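Local coordinates for protein esterase (Sinorhizobium meliloti 1021, PDB 4TX1) that probably hydrolyses acetyl and aryl esters as a carbohydrate acetylesterase of the SGNH hydrolase family, at residues 20-25 and 200-205. Sequence-based numbering, arbitrary orientation.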
# COMPACT_ATOMS: atom_id res chain seq x y z
N GLY A 20 -13.70 8.97 -15.78
CA GLY A 20 -14.76 8.01 -15.73
C GLY A 20 -14.31 6.56 -15.87
O GLY A 20 -13.15 6.23 -15.58
N ASP A 21 -15.25 5.71 -16.29
CA ASP A 21 -15.12 4.26 -16.32
C ASP A 21 -15.23 3.78 -17.77
O ASP A 21 -14.84 4.51 -18.69
CB ASP A 21 -16.04 3.60 -15.33
CG ASP A 21 -17.53 3.89 -15.61
OD1 ASP A 21 -17.80 4.27 -16.76
OD2 ASP A 21 -18.33 3.84 -14.66
N SER A 22 -15.70 2.57 -17.97
CA SER A 22 -15.70 1.95 -19.32
C SER A 22 -16.71 2.73 -20.20
O SER A 22 -16.51 2.72 -21.43
CB SER A 22 -16.09 0.50 -19.29
OG SER A 22 -17.46 0.38 -18.90
N LEU A 23 -17.64 3.43 -19.62
CA LEU A 23 -18.52 4.27 -20.43
C LEU A 23 -17.77 5.43 -21.06
O LEU A 23 -18.18 5.88 -22.07
CB LEU A 23 -19.67 4.82 -19.61
CG LEU A 23 -20.82 3.90 -19.40
CD1 LEU A 23 -20.47 2.52 -19.04
CD2 LEU A 23 -21.84 4.44 -18.45
N THR A 24 -16.71 5.93 -20.42
CA THR A 24 -15.88 6.97 -20.91
C THR A 24 -14.75 6.45 -21.76
O THR A 24 -14.40 7.08 -22.75
CB THR A 24 -15.36 7.80 -19.71
OG1 THR A 24 -16.49 8.34 -19.03
CG2 THR A 24 -14.45 8.93 -20.08
N TRP A 25 -14.19 5.27 -21.38
CA TRP A 25 -13.24 4.55 -22.24
C TRP A 25 -13.88 4.32 -23.62
O TRP A 25 -13.24 4.48 -24.63
CB TRP A 25 -12.87 3.21 -21.62
CG TRP A 25 -11.82 2.42 -22.32
CD1 TRP A 25 -10.51 2.71 -22.33
CD2 TRP A 25 -11.97 1.22 -23.06
NE1 TRP A 25 -9.81 1.76 -23.02
CE2 TRP A 25 -10.69 0.84 -23.50
CE3 TRP A 25 -13.07 0.42 -23.40
CZ2 TRP A 25 -10.46 -0.31 -24.24
CZ3 TRP A 25 -12.84 -0.76 -24.13
CH2 TRP A 25 -11.55 -1.10 -24.55
N GLY A 200 -26.57 -4.71 -20.00
CA GLY A 200 -27.24 -3.95 -18.96
C GLY A 200 -26.55 -2.68 -18.48
O GLY A 200 -27.16 -1.86 -17.77
N VAL A 201 -25.27 -2.51 -18.84
CA VAL A 201 -24.46 -1.45 -18.23
C VAL A 201 -23.75 -0.53 -19.21
O VAL A 201 -23.57 0.63 -18.92
CB VAL A 201 -23.47 -2.12 -17.21
CG1 VAL A 201 -22.42 -2.95 -17.91
CG2 VAL A 201 -22.76 -1.03 -16.31
N HIS A 202 -23.35 -1.05 -20.38
CA HIS A 202 -22.62 -0.28 -21.35
C HIS A 202 -23.51 0.57 -22.26
O HIS A 202 -24.74 0.40 -22.26
CB HIS A 202 -21.75 -1.22 -22.15
CG HIS A 202 -20.59 -1.75 -21.31
ND1 HIS A 202 -20.43 -3.09 -21.01
CD2 HIS A 202 -19.64 -1.07 -20.64
CE1 HIS A 202 -19.36 -3.20 -20.21
NE2 HIS A 202 -18.85 -1.99 -19.98
N LEU A 203 -22.87 1.44 -22.99
CA LEU A 203 -23.54 2.29 -24.03
C LEU A 203 -23.07 1.87 -25.41
O LEU A 203 -21.86 1.76 -25.71
CB LEU A 203 -23.22 3.75 -23.80
CG LEU A 203 -23.52 4.38 -22.43
CD1 LEU A 203 -23.03 5.82 -22.35
CD2 LEU A 203 -25.00 4.24 -22.05
N ASP A 204 -24.00 1.74 -26.37
CA ASP A 204 -23.55 1.56 -27.72
C ASP A 204 -23.01 2.86 -28.27
O ASP A 204 -22.94 3.85 -27.55
CB ASP A 204 -24.72 0.91 -28.53
CG ASP A 204 -25.88 1.84 -28.76
OD1 ASP A 204 -25.76 3.07 -28.61
OD2 ASP A 204 -26.89 1.28 -29.24
N ALA A 205 -22.57 2.87 -29.55
CA ALA A 205 -21.86 4.03 -30.12
C ALA A 205 -22.70 5.27 -30.16
O ALA A 205 -22.27 6.40 -29.83
CB ALA A 205 -21.20 3.75 -31.48
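The imidazole of His202 meets Ser22 at its edge: OG of Ser22 lies in the ring plane, 3.0 Å from NE2 of His202 and almost as near CD2 of the same ring (3.1 Å). One face of the ring carries CG1 of its own neighbour Val201, 3.7 Å above the plane and shifted toward the rim; Tyr27 also stacks with the ring. CD1 of Leu23 comes in obliquely, 4.0 Å from CD2 of His202. The NE2 to OG hydrogen bond is weak, bent to 121° at the hydrogen, because the hydroxyl sits between NE2 and CD2 instead of straight ahead of the N-H. On the serine side, a chi1 of 67° sets OG between the backbone N and the carbonyl carbon, on the flank that looks to the histidine.

Beside this polar pair the packing is apolar. The isobutyl groups of Leu23 and Leu203 run at about a right angle, with CG of Leu23 4.1 Å from CG of Leu203. CD1 of Leu23 also rests 3.6 Å from the carbonyl oxygen of Val201. Cutting Leu23 back to an alanine would probably open a gap beside Leu203 and leave the histidine ring less firmly held along its CD2 side.

The short helix 22-25 is fixed at its start by Asp21, the N-cap, whose OD1 accepts from Leu23 N at 3.0 Å, on the anti side and 30° out of the carboxylate plane. Across the ring from Ser22, ND1 of His202 is hydrogen-bonded to Asp199. The chain of contacts from Ser22 through His202 to Asp199 is consistent with the charge relay of a catalytic triad, as in SGNH hydrolases, where the serine acts as nucleophile and the histidine as general base.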